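Local coordinates for tryptophan decarboxylase 1 (Oryza sativa subsp. japonica, PDB 6KHO), which uses pyridoxal 5'-phosphate to decarboxylate L-tryptophan to tryptamine and 5-hydroxy-L-tryptophan to serotonin, working as a homodimer, at residues A114-A119 / G381-G386; F127-Q130 / A135-M138; K413-L418 / V436-R441; D422-V427 / K507-M512. All blocks are in the same frame, centred on the assembly; numbering follows the deposited sequence.

Contact 1. Residues A114-A119 / G381-G386; sequences AGDLIA and GRRFRG
The Arg383 guanidinium presents an edge to helix 110-122: Asp116 O lies in its plane, 3.3 Å from Arg383 NH2, while Ala119 CB approaches the group obliquely. The Asp116 carboxylate stands almost square to it, the two planes 84° apart, so the pair is not a coplanar, two-pronged salt bridge. One nitrogen, Arg383 NH2, serves both the main-chain O and the carboxylate OD1 of Asp116, and both hydrogen bonds are weak; the one to Asp116 OD1 spans 3.4 Å and doubles as the salt bridge. A bend at chi3 (54°) brings NH2 to the helix. Stronger partners lie elsewhere: Asp116 OD2 pairs with Lys388, and Arg383 NH1 donates to Leu336 O of the second subunit.

Next to the charged pair, Ala119 CB rests 3.5 Å from Phe384 O and also touches Phe384 CB. The Phe384 ring is carried off elsewhere, its CG anti to the backbone N (chi1 -172°), and only CB and the main chain meet the helix. Two waters complete the joint. One donates to both Asp116 OD1 and Phe384 O, each at 2.7 Å; the other accepts from Phe384 N and reaches Ala119 O weakly. Phe384 is the centre of an inverse gamma turn, which leaves its N and O available to these waters.

The segment 381-386 runs from the cofactor, whose phosphate Gly381 N binds, into the start of helix 386-420. It is thus braced against helix 110-122 on one side, while the Phe384 ring packs on helix 133-149.

Contact 2. Residues F127-Q130 / A135-M138; sequences FTWQ and ATEM
Trp129 NE1 donates to Glu137 OE2 at 2.8 Å, the one direct hydrogen bond between the loop 127-130 and the helical segment 135-138. The N-H...O angle is 156°, and the acceptor sits close to the indole plane, only 13° out of it. On the acceptor side the anti lone pair of OE2 is used, the one facing away from OE1. Glu137 CG also lies in the ring plane, 3.5 Å from Trp129 NE1, so the pyrrole edge meets the glutamate chain as well as its carboxylate. Farther along that edge, Thr136 CG2 reaches Trp129 CD1 at 4.2 Å.

Trp129 CG is anti to the backbone N (chi1 176°), and the Glu137 chain bends at chi2, bringing OE2 round to the indole nitrogen. Thr136 OG1 sits 3.9 Å from Trp129 CA, and a water that donates to Thr128 O and accepts from Thr136 OG1, 2.6 Å from that hydroxyl, ties it to the loop.

The next shell fixes both partners. The Glu137 carboxylate is gripped by main-chain N-H groups of the second subunit, Gly60 at OE2 and Leu62 at OE1, so OE2 serves two donors and lies in the dimer interface. Trp129 N is held by Asp372, and Thr128 OG1 accepts from Ala131 N. The side chain of Thr128 is about 8 Å from that of Tyr359, the proton donor.

The contact folds the loop that joins helix 110-122 to helix 133-149 against the first turns of the latter. Helix 386-420 packs against Met138, and the second subunit lies against both loop and helix.

Contact 3. Residues K413-L418 / V436-R441; sequences KVFEDL and VCFRIR
Phe415 sends its ring from helix 386-420 toward strand 435-440, where Val436 and Phe438 receive it. Beyond CB, CG is anti to the backbone N (chi1 -178°), which aims the ring from the helix at the sheet. CD2 then comes to Val436 CG1 at 3.9 Å, this methyl lying in the plane of the ring and against its edge. The next atom, CE2, still feels Val436 CG1 but has also come within 4.1 Å of Phe438 CD1. At the tip, CZ stands 4.0 Å above the plane of the Phe438 ring, toward its rim, with Phe438 CE1 as the nearest atom. The outcome is a T-shaped pair, the edge of Phe415 against the face of Phe438, with ring centres 5.4 Å apart and planes at 78°.

One residue on, Glu416 contributes its CB alone, 3.9 Å from Val436 CG2; its carboxylate is engaged by Arg420 and Arg431. Helix and strand run nearly in the same direction, 21° apart, with their axes 9.2 Å from each other at closest. The Phe415 ring also stacks on Phe486 of the neighbouring strand and touches helix 495-513.

With an alanine in place of Phe415, a gap is likely to open between helix and sheet and the face of Phe438 to lose its edge-on partner.

Every contact between the two segments is carbon against carbon, so the helix is seated on the small four-stranded antiparallel sheet near the C-terminal end of the chain by shape and by burial of apolar surface, while the carboxylate of Glu416 finds its mates elsewhere.

Contact 4. Residues D422-V427 / K507-M512; sequences DDRFEV and KTTTEM
Arg424 and Thr509 run past each other in opposite senses where the turn leading into strand 425-427 meets helix 495-513, at one edge of the small antiparallel sheet. The turn is type I, from Asp422 to Phe425, with an Asx turn in which Asp422 OD1 accepts from Arg424 N at 3.0 Å. The same aspartate holds the arginine side chain side-on: NE bonds OD1 and NH2 bonds OD2 (2.9 Å), both through syn lone pairs, with the carboxylate oxygens tilted somewhat from the guanidinium plane. Held this way, with a bend at chi3 (-70°), Arg424 NH1 sits against the CG2 methyls of both Thr509 and Thr510, 3.3 Å from Thr509 CG2. Phe425 CE2 lies over one guanidinium face, 4.1 Å above the plane.

A leucine replacing Arg424 would probably leave the Asp422 carboxylate without its two-pronged, charged mate, held on this side by the backbone N alone.

Phe425 and Thr509 approach from opposite directions, the ring offering its edge and packing beside Trp502 and Ile505 of the same helix. Thr509 OG1 has its hydrogen bond to Ile505 O, one turn back, and also lies near the plane of the phenyl ring, 3.3 Å from Phe425 CZ.

Following the chain from the N terminus, helix 110-122 comes first and waits some 260 residues for segment 381-386, so contact 1 closes a very long loop through the cofactor-binding part. Contact 2 is nested within that loop, a short closure between a connecting loop and helix 133-149; the two touch directly, and both face the second subunit. Contact 3 opens only after contact 1 has closed, and contact 4 opens before contact 3 closes, so these two cross. They share the antiparallel sheet, where strands 425-427 and 435-440 are neighbours: contact 3 joins it to helix 386-420 and contact 4 to helix 495-513. The two groups sit on opposite sides of the chain's centre.

Contact 1. Residues A114-A119 / G381-G386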
loop_
_atom_site.group_PDB
_atom_site.type_symbol
_atom_site.label_atom_id
_atom_site.label_comp_id
_atom_site.label_asym_id
_atom_site.label_seq_id
_atom_site.Cartn_x
_atom_site.Cartn_y
_atom_site.Cartn_z
ATOM N N ALA A 114 11.904 -5.109 -13.460
ATOM C CA ALA A 114 11.412 -6.278 -14.186
ATOM C C ALA A 114 10.444 -7.085 -13.336
ATOM O O ALA A 114 9.355 -7.461 -13.794
ATOM C CB ALA A 114 12.591 -7.156 -14.628
ATOM N N GLY A 115 10.818 -7.337 -12.075
ATOM C CA GLY A 115 9.956 -8.110 -11.202
ATOM C C GLY A 115 8.632 -7.423 -10.935
ATOM O O GLY A 115 7.574 -8.063 -10.943
ATOM N N ASP A 116 8.663 -6.107 -10.713
ATOM C CA ASP A 116 7.405 -5.418 -10.463
ATOM C C ASP A 116 6.540 -5.343 -11.708
ATOM O O ASP A 116 5.310 -5.408 -11.603
ATOM C CB ASP A 116 7.634 -4.023 -9.900
ATOM C CG ASP A 116 7.151 -3.915 -8.461
ATOM O OD1 ASP A 116 6.789 -4.976 -7.874
ATOM O OD2 ASP A 116 7.117 -2.795 -7.914
ATOM N N LEU A 117 7.151 -5.210 -12.885
ATOM C CA LEU A 117 6.387 -5.270 -14.129
ATOM C C LEU A 117 5.680 -6.613 -14.279
ATOM O O LEU A 117 4.492 -6.672 -14.624
ATOM C CB LEU A 117 7.321 -5.005 -15.313
ATOM C CG LEU A 117 6.886 -5.337 -16.740
ATOM C CD1 LEU A 117 5.655 -4.549 -17.155
ATOM C CD2 LEU A 117 8.057 -5.080 -17.699
ATOM N N ILE A 118 6.394 -7.706 -14.015
ATOM C CA ILE A 118 5.774 -9.024 -14.121
ATOM C C ILE A 118 4.633 -9.163 -13.113
ATOM O O ILE A 118 3.550 -9.663 -13.444
ATOM C CB ILE A 118 6.848 -10.117 -13.972
ATOM C CG1 ILE A 118 7.759 -10.075 -15.212
ATOM C CG2 ILE A 118 6.202 -11.492 -13.844
ATOM C CD1 ILE A 118 9.067 -10.880 -15.109
ATOM N N ALA A 119 4.831 -8.666 -11.887
ATOM C CA ALA A 119 3.774 -8.765 -10.889
ATOM C C ALA A 119 2.549 -7.962 -11.307
ATOM O O ALA A 119 1.411 -8.420 -11.134
ATOM C CB ALA A 119 4.293 -8.307 -9.524
ATOM N N GLY A 381 -6.662 -7.271 0.196
ATOM C CA GLY A 381 -5.872 -7.541 -0.991
ATOM C C GLY A 381 -4.432 -7.072 -0.858
ATOM O O GLY A 381 -4.081 -6.271 0.012
ATOM N N ARG A 382 -3.573 -7.595 -1.737
ATOM C CA ARG A 382 -2.159 -7.232 -1.738
ATOM C C ARG A 382 -1.521 -7.696 -3.041
ATOM O O ARG A 382 -1.895 -8.742 -3.578
ATOM C CB ARG A 382 -1.415 -7.849 -0.538
ATOM C CG ARG A 382 -1.543 -9.382 -0.417
ATOM C CD ARG A 382 -1.357 -9.868 1.029
ATOM N NE ARG A 382 -0.270 -9.162 1.697
ATOM C CZ ARG A 382 1.015 -9.462 1.540
ATOM N NH1 ARG A 382 1.366 -10.473 0.750
ATOM N NH2 ARG A 382 1.944 -8.764 2.177
ATOM N N ARG A 383 -0.562 -6.902 -3.529
ATOM C CA ARG A 383 0.272 -7.209 -4.682
ATOM C C ARG A 383 1.285 -8.301 -4.349
ATOM O O ARG A 383 1.625 -8.546 -3.192
ATOM C CB ARG A 383 1.062 -5.973 -5.140
ATOM C CG ARG A 383 0.274 -4.936 -5.901
ATOM C CD ARG A 383 1.179 -3.745 -6.276
ATOM N NE ARG A 383 2.375 -4.168 -7.004
ATOM C CZ ARG A 383 2.440 -4.324 -8.317
ATOM N NH1 ARG A 383 1.370 -4.091 -9.087
ATOM N NH2 ARG A 383 3.584 -4.707 -8.867
ATOM N N PHE A 384 1.798 -8.927 -5.408
ATOM C CA PHE A 384 2.899 -9.891 -5.346
ATOM C C PHE A 384 4.230 -9.133 -5.238
ATOM O O PHE A 384 5.029 -9.070 -6.173
ATOM C CB PHE A 384 2.827 -10.772 -6.591
ATOM C CG PHE A 384 3.774 -11.951 -6.601
ATOM C CD1 PHE A 384 4.626 -12.217 -5.535
ATOM C CD2 PHE A 384 3.808 -12.785 -7.707
ATOM C CE1 PHE A 384 5.486 -13.301 -5.574
ATOM C CE2 PHE A 384 4.665 -13.871 -7.757
ATOM C CZ PHE A 384 5.508 -14.125 -6.694
ATOM N N ARG A 385 4.460 -8.532 -4.060
ATOM C CA ARG A 385 5.688 -7.767 -3.830
ATOM C C ARG A 385 6.902 -8.646 -3.615
ATOM O O ARG A 385 8.029 -8.169 -3.775
ATOM C CB ARG A 385 5.571 -6.857 -2.604
ATOM C CG ARG A 385 4.457 -5.854 -2.668
ATOM C CD ARG A 385 4.670 -4.671 -1.696
ATOM N NE ARG A 385 3.976 -3.557 -2.311
ATOM C CZ ARG A 385 2.719 -3.232 -2.047
ATOM N NH1 ARG A 385 2.059 -3.891 -1.095
ATOM N NH2 ARG A 385 2.141 -2.233 -2.723
ATOM N N GLY A 386 6.701 -9.902 -3.227
ATOM C CA GLY A 386 7.836 -10.783 -3.018
ATOM C C GLY A 386 8.660 -10.993 -4.271
ATOM O O GLY A 386 9.863 -11.232 -4.184
HETATM O O HOH W 1 6.970 -7.618 -7.321
HETATM O O HOH W 2 0.304 -8.761 -7.935
#

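Contact 2. Residues F127-Q130 / A135-M138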
loop_
_atom_site.group_PDB
_atom_site.type_symbol
_atom_site.label_atom_id
_atom_site.label_comp_id
_atom_site.label_asym_id
_atom_site.label_seq_id
_atom_site.Cartn_x
_atom_site.Cartn_y
_atom_site.Cartn_z
ATOM N N PHE A 127 -4.475 -12.291 -0.756
ATOM C CA PHE A 127 -4.973 -12.173 0.613
ATOM C C PHE A 127 -4.828 -13.490 1.378
ATOM O O PHE A 127 -4.574 -13.487 2.587
ATOM C CB PHE A 127 -6.430 -11.701 0.633
ATOM C CG PHE A 127 -7.272 -12.111 -0.562
ATOM C CD1 PHE A 127 -7.691 -13.423 -0.739
ATOM C CD2 PHE A 127 -7.732 -11.151 -1.450
ATOM C CE1 PHE A 127 -8.507 -13.774 -1.827
ATOM C CE2 PHE A 127 -8.543 -11.486 -2.533
ATOM C CZ PHE A 127 -8.933 -12.797 -2.728
ATOM N N THR A 128 -5.000 -14.622 0.696
ATOM C CA THR A 128 -4.765 -15.936 1.274
ATOM C C THR A 128 -3.733 -16.679 0.438
ATOM O O THR A 128 -3.500 -16.359 -0.742
ATOM C CB THR A 128 -6.052 -16.785 1.352
ATOM O OG1 THR A 128 -6.573 -16.997 0.035
ATOM C CG2 THR A 128 -7.127 -16.119 2.245
ATOM N N TRP A 129 -3.114 -17.677 1.081
ATOM C CA TRP A 129 -2.235 -18.611 0.377
ATOM C C TRP A 129 -2.943 -19.227 -0.828
ATOM O O TRP A 129 -2.406 -19.240 -1.937
ATOM C CB TRP A 129 -1.754 -19.691 1.360
ATOM C CG TRP A 129 -0.899 -20.779 0.726
ATOM C CD1 TRP A 129 0.461 -20.794 0.623
ATOM C CD2 TRP A 129 -1.359 -21.991 0.108
ATOM N NE1 TRP A 129 0.878 -21.936 -0.043
ATOM C CE2 TRP A 129 -0.220 -22.691 -0.348
ATOM C CE3 TRP A 129 -2.623 -22.563 -0.075
ATOM C CZ2 TRP A 129 -0.305 -23.931 -1.002
ATOM C CZ3 TRP A 129 -2.710 -23.796 -0.747
ATOM C CH2 TRP A 129 -1.555 -24.457 -1.199
ATOM N N GLN A 130 -4.176 -19.700 -0.637
ATOM C CA GLN A 130 -4.893 -20.363 -1.719
ATOM C C GLN A 130 -5.164 -19.418 -2.884
ATOM O O GLN A 130 -5.154 -19.854 -4.049
ATOM C CB GLN A 130 -6.212 -20.944 -1.201
ATOM C CG GLN A 130 -6.971 -21.746 -2.257
ATOM C CD GLN A 130 -6.151 -22.895 -2.806
ATOM O OE1 GLN A 130 -5.431 -22.756 -3.811
ATOM N NE2 GLN A 130 -6.253 -24.043 -2.151
ATOM N N ALA A 135 2.654 -16.663 -4.666
ATOM C CA ALA A 135 2.843 -15.283 -4.212
ATOM C C ALA A 135 3.163 -15.227 -2.727
ATOM O O ALA A 135 4.020 -14.441 -2.291
ATOM C CB ALA A 135 1.595 -14.449 -4.519
ATOM N N THR A 136 2.487 -16.054 -1.934
ATOM C CA THR A 136 2.727 -16.064 -0.498
ATOM C C THR A 136 4.008 -16.811 -0.156
ATOM O O THR A 136 4.801 -16.341 0.666
ATOM C CB THR A 136 1.519 -16.679 0.206
ATOM O OG1 THR A 136 0.410 -15.766 0.103
ATOM C CG2 THR A 136 1.833 -17.007 1.686
ATOM N N GLU A 137 4.242 -17.959 -0.799
ATOM C CA GLU A 137 5.447 -18.721 -0.493
ATOM C C GLU A 137 6.706 -17.997 -0.953
ATOM O O GLU A 137 7.745 -18.113 -0.303
ATOM C CB GLU A 137 5.356 -20.116 -1.117
ATOM C CG GLU A 137 4.180 -20.910 -0.532
ATOM C CD GLU A 137 4.409 -22.421 -0.459
ATOM O OE1 GLU A 137 5.537 -22.896 -0.718
ATOM O OE2 GLU A 137 3.434 -23.130 -0.148
ATOM N N MET A 138 6.648 -17.262 -2.065
ATOM C CA MET A 138 7.825 -16.494 -2.463
ATOM C C MET A 138 8.053 -15.309 -1.542
ATOM O O MET A 138 9.200 -14.925 -1.289
ATOM C CB MET A 138 7.705 -16.006 -3.902
ATOM C CG MET A 138 8.914 -15.167 -4.339
ATOM S SD MET A 138 9.289 -15.306 -6.102
ATOM C CE MET A 138 10.284 -16.821 -6.090
HETATM O O HOH W 3 -1.127 -15.764 -1.989
#

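Contact 3. Residues K413-L418 / V436-R441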
loop_
_atom_site.group_PDB
_atom_site.type_symbol
_atom_site.label_atom_id
_atom_site.label_comp_id
_atom_site.label_asym_id
_atom_site.label_seq_id
_atom_site.Cartn_x
_atom_site.Cartn_y
_atom_site.Cartn_z
ATOM N N LYS A 413 32.255 8.861 2.248
ATOM C CA LYS A 413 33.484 9.178 2.967
ATOM C C LYS A 413 34.352 10.145 2.172
ATOM O O LYS A 413 34.999 11.018 2.759
ATOM C CB LYS A 413 34.260 7.901 3.293
ATOM C CG LYS A 413 35.150 8.030 4.520
ATOM C CD LYS A 413 36.173 6.909 4.609
ATOM C CE LYS A 413 37.221 7.207 5.682
ATOM N NZ LYS A 413 37.955 8.480 5.412
ATOM N N VAL A 414 34.368 10.013 0.842
ATOM C CA VAL A 414 35.052 10.988 -0.001
ATOM C C VAL A 414 34.491 12.385 0.244
ATOM O O VAL A 414 35.240 13.345 0.461
ATOM C CB VAL A 414 34.947 10.581 -1.485
ATOM C CG1 VAL A 414 35.222 11.762 -2.395
ATOM C CG2 VAL A 414 35.917 9.440 -1.800
ATOM N N PHE A 415 33.160 12.514 0.246
ATOM C CA PHE A 415 32.544 13.825 0.437
ATOM C C PHE A 415 32.807 14.374 1.838
ATOM O O PHE A 415 33.022 15.582 2.004
ATOM C CB PHE A 415 31.041 13.743 0.181
ATOM C CG PHE A 415 30.329 15.064 0.299
ATOM C CD1 PHE A 415 30.213 15.897 -0.796
ATOM C CD2 PHE A 415 29.752 15.458 1.497
ATOM C CE1 PHE A 415 29.546 17.099 -0.704
ATOM C CE2 PHE A 415 29.083 16.668 1.601
ATOM C CZ PHE A 415 28.982 17.489 0.501
ATOM N N GLU A 416 32.761 13.510 2.857
ATOM C CA GLU A 416 32.984 13.957 4.232
ATOM C C GLU A 416 34.399 14.504 4.407
ATOM O O GLU A 416 34.599 15.562 5.015
ATOM C CB GLU A 416 32.725 12.803 5.205
ATOM C CG GLU A 416 33.039 13.142 6.664
ATOM C CD GLU A 416 33.251 11.914 7.534
ATOM O OE1 GLU A 416 33.031 10.780 7.054
ATOM O OE2 GLU A 416 33.643 12.083 8.707
ATOM N N ASP A 417 35.392 13.794 3.868
ATOM C CA ASP A 417 36.774 14.245 3.958
ATOM C C ASP A 417 37.032 15.488 3.116
ATOM O O ASP A 417 37.963 16.243 3.416
ATOM C CB ASP A 417 37.711 13.105 3.561
ATOM C CG ASP A 417 37.677 11.957 4.569
ATOM O OD1 ASP A 417 37.119 12.154 5.674
ATOM O OD2 ASP A 417 38.200 10.862 4.264
ATOM N N LEU A 418 36.220 15.730 2.086
ATOM C CA LEU A 418 36.328 16.989 1.361
ATOM C C LEU A 418 35.775 18.143 2.189
ATOM O O LEU A 418 36.361 19.233 2.205
ATOM C CB LEU A 418 35.614 16.889 0.014
ATOM C CG LEU A 418 36.296 16.036 -1.061
ATOM C CD1 LEU A 418 35.328 15.779 -2.207
ATOM C CD2 LEU A 418 37.577 16.683 -1.584
ATOM N N VAL A 436 25.957 12.554 4.938
ATOM C CA VAL A 436 26.871 13.503 5.568
ATOM C C VAL A 436 26.081 14.756 5.916
ATOM O O VAL A 436 25.402 15.326 5.054
ATOM C CB VAL A 436 28.057 13.846 4.650
ATOM C CG1 VAL A 436 28.890 14.963 5.265
ATOM C CG2 VAL A 436 28.906 12.622 4.391
ATOM N N CYS A 437 26.168 15.188 7.171
ATOM C CA CYS A 437 25.558 16.439 7.598
ATOM C C CYS A 437 26.662 17.482 7.753
ATOM O O CYS A 437 27.655 17.237 8.444
ATOM C CB CYS A 437 24.791 16.263 8.914
ATOM S SG CYS A 437 23.257 15.265 8.822
ATOM N N PHE A 438 26.487 18.633 7.108
ATOM C CA PHE A 438 27.533 19.644 7.063
ATOM C C PHE A 438 26.886 21.018 7.003
ATOM O O PHE A 438 25.698 21.151 6.692
ATOM C CB PHE A 438 28.475 19.438 5.865
ATOM C CG PHE A 438 27.883 19.849 4.542
ATOM C CD1 PHE A 438 26.860 19.112 3.958
ATOM C CD2 PHE A 438 28.343 20.977 3.882
ATOM C CE1 PHE A 438 26.309 19.492 2.744
ATOM C CE2 PHE A 438 27.797 21.360 2.662
ATOM C CZ PHE A 438 26.780 20.620 2.094
ATOM N N ARG A 439 27.675 22.046 7.320
ATOM C CA ARG A 439 27.169 23.406 7.200
ATOM C C ARG A 439 28.327 24.387 7.104
ATOM O O ARG A 439 29.480 24.062 7.404
ATOM C CB ARG A 439 26.246 23.772 8.369
ATOM C CG ARG A 439 26.922 23.900 9.721
ATOM C CD ARG A 439 25.976 24.599 10.685
ATOM N NE ARG A 439 26.682 25.500 11.590
ATOM C CZ ARG A 439 26.229 26.695 11.956
ATOM N NH1 ARG A 439 25.065 27.142 11.493
ATOM N NH2 ARG A 439 26.942 27.443 12.787
ATOM N N ILE A 440 27.993 25.590 6.640
ATOM C CA ILE A 440 28.919 26.716 6.680
ATOM C C ILE A 440 29.139 27.106 8.137
ATOM O O ILE A 440 28.193 27.479 8.840
ATOM C CB ILE A 440 28.380 27.897 5.861
ATOM C CG1 ILE A 440 28.500 27.611 4.359
ATOM C CG2 ILE A 440 29.110 29.190 6.234
ATOM C CD1 ILE A 440 27.637 28.520 3.494
ATOM N N ARG A 441 30.388 26.993 8.592
ATOM C CA ARG A 441 30.791 27.341 9.948
ATOM C C ARG A 441 30.524 28.817 10.238
ATOM O O ARG A 441 30.468 29.658 9.338
ATOM C CB ARG A 441 32.281 27.048 10.139
ATOM C CG ARG A 441 32.644 26.370 11.438
ATOM C CD ARG A 441 34.120 26.576 11.780
ATOM N NE ARG A 441 34.984 25.539 11.213
ATOM C CZ ARG A 441 35.026 24.271 11.628
ATOM N NH1 ARG A 441 34.249 23.861 12.629
ATOM N NH2 ARG A 441 35.853 23.408 11.042
#

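Contact 4. Residues D422-V427 / K507-M512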
loop_
_atom_site.group_PDB
_atom_site.type_symbol
_atom_site.label_atom_id
_atom_site.label_comp_id
_atom_site.label_asym_id
_atom_site.label_seq_id
_atom_site.Cartn_x
_atom_site.Cartn_y
_atom_site.Cartn_z
ATOM N N ASP A 422 38.107 21.899 4.314
ATOM C CA ASP A 422 37.763 23.287 4.008
ATOM C C ASP A 422 37.290 23.926 5.304
ATOM O O ASP A 422 36.227 23.569 5.821
ATOM C CB ASP A 422 36.685 23.367 2.921
ATOM C CG ASP A 422 36.482 24.784 2.374
ATOM O OD1 ASP A 422 36.137 25.700 3.152
ATOM O OD2 ASP A 422 36.646 24.982 1.148
ATOM N N ASP A 423 38.075 24.874 5.821
ATOM C CA ASP A 423 37.800 25.442 7.135
ATOM C C ASP A 423 36.583 26.352 7.154
ATOM O O ASP A 423 36.194 26.808 8.236
ATOM C CB ASP A 423 39.025 26.198 7.642
ATOM C CG ASP A 423 40.079 25.268 8.195
ATOM O OD1 ASP A 423 40.539 24.379 7.439
ATOM O OD2 ASP A 423 40.432 25.416 9.387
ATOM N N ARG A 424 35.966 26.625 6.004
ATOM C CA ARG A 424 34.695 27.335 6.026
ATOM C C ARG A 424 33.546 26.434 6.456
ATOM O O ARG A 424 32.473 26.938 6.811
ATOM C CB ARG A 424 34.381 27.915 4.650
ATOM C CG ARG A 424 35.230 29.086 4.216
ATOM C CD ARG A 424 34.914 29.425 2.775
ATOM N NE ARG A 424 35.415 28.397 1.865
ATOM C CZ ARG A 424 35.103 28.330 0.577
ATOM N NH1 ARG A 424 34.279 29.227 0.056
ATOM N NH2 ARG A 424 35.608 27.368 -0.187
ATOM N N PHE A 425 33.746 25.120 6.426
ATOM C CA PHE A 425 32.679 24.157 6.648
ATOM C C PHE A 425 32.990 23.295 7.862
ATOM O O PHE A 425 34.151 23.118 8.242
ATOM C CB PHE A 425 32.487 23.265 5.409
ATOM C CG PHE A 425 32.075 24.019 4.178
ATOM C CD1 PHE A 425 30.739 24.285 3.930
ATOM C CD2 PHE A 425 33.023 24.470 3.275
ATOM C CE1 PHE A 425 30.350 24.977 2.799
ATOM C CE2 PHE A 425 32.646 25.170 2.142
ATOM C CZ PHE A 425 31.304 25.427 1.903
ATOM N N GLU A 426 31.936 22.748 8.463
ATOM C CA GLU A 426 32.072 21.768 9.530
ATOM C C GLU A 426 31.141 20.593 9.270
ATOM O O GLU A 426 30.043 20.766 8.736
ATOM C CB GLU A 426 31.772 22.374 10.909
ATOM C CG GLU A 426 30.435 23.089 11.030
ATOM C CD GLU A 426 30.174 23.588 12.447
ATOM O OE1 GLU A 426 30.798 23.039 13.382
ATOM O OE2 GLU A 426 29.350 24.519 12.624
ATOM N N VAL A 427 31.601 19.397 9.630
ATOM C CA VAL A 427 30.760 18.205 9.635
ATOM C C VAL A 427 30.088 18.139 10.999
ATOM O O VAL A 427 30.767 18.062 12.025
ATOM C CB VAL A 427 31.576 16.935 9.352
ATOM C CG1 VAL A 427 30.723 15.689 9.582
ATOM C CG2 VAL A 427 32.120 16.958 7.921
ATOM N N LYS A 507 32.294 26.569 -4.973
ATOM C CA LYS A 507 32.198 27.708 -5.878
ATOM C C LYS A 507 31.064 28.639 -5.472
ATOM O O LYS A 507 31.242 29.860 -5.405
ATOM C CB LYS A 507 32.012 27.204 -7.312
ATOM C CG LYS A 507 31.612 28.243 -8.329
ATOM C CD LYS A 507 31.648 27.639 -9.730
ATOM C CE LYS A 507 31.284 28.662 -10.792
ATOM N NZ LYS A 507 31.977 28.375 -12.085
ATOM N N THR A 508 29.886 28.076 -5.189
ATOM C CA THR A 508 28.746 28.892 -4.782
ATOM C C THR A 508 29.016 29.617 -3.468
ATOM O O THR A 508 28.534 30.736 -3.265
ATOM C CB THR A 508 27.496 28.012 -4.670
ATOM O OG1 THR A 508 27.300 27.300 -5.899
ATOM C CG2 THR A 508 26.250 28.845 -4.369
ATOM N N THR A 509 29.787 29.003 -2.570
ATOM C CA THR A 509 30.045 29.612 -1.270
ATOM C C THR A 509 30.930 30.847 -1.411
ATOM O O THR A 509 30.639 31.902 -0.832
ATOM C CB THR A 509 30.681 28.579 -0.335
ATOM O OG1 THR A 509 29.719 27.562 -0.023
ATOM C CG2 THR A 509 31.148 29.232 0.963
ATOM N N THR A 510 32.012 30.732 -2.188
ATOM C CA THR A 510 32.894 31.872 -2.433
ATOM C C THR A 510 32.124 33.052 -3.026
ATOM O O THR A 510 32.224 34.182 -2.533
ATOM C CB THR A 510 34.042 31.456 -3.355
ATOM O OG1 THR A 510 33.510 30.959 -4.584
ATOM C CG2 THR A 510 34.874 30.363 -2.731
ATOM N N GLU A 511 31.328 32.805 -4.071
ATOM C CA GLU A 511 30.534 33.873 -4.673
ATOM C C GLU A 511 29.552 34.506 -3.689
ATOM O O GLU A 511 29.103 35.633 -3.921
ATOM C CB GLU A 511 29.763 33.352 -5.886
ATOM C CG GLU A 511 30.616 32.667 -6.938
ATOM C CD GLU A 511 29.815 32.299 -8.184
ATOM O OE1 GLU A 511 30.399 31.733 -9.136
ATOM O OE2 GLU A 511 28.597 32.583 -8.210
ATOM N N MET A 512 29.198 33.811 -2.607
ATOM C CA MET A 512 28.313 34.400 -1.610
ATOM C C MET A 512 29.042 35.384 -0.703
ATOM O O MET A 512 28.420 36.321 -0.189
ATOM C CB MET A 512 27.666 33.308 -0.762
ATOM C CG MET A 512 26.331 32.815 -1.282
ATOM S SD MET A 512 25.795 31.375 -0.331
ATOM C CE MET A 512 25.760 32.037 1.338
#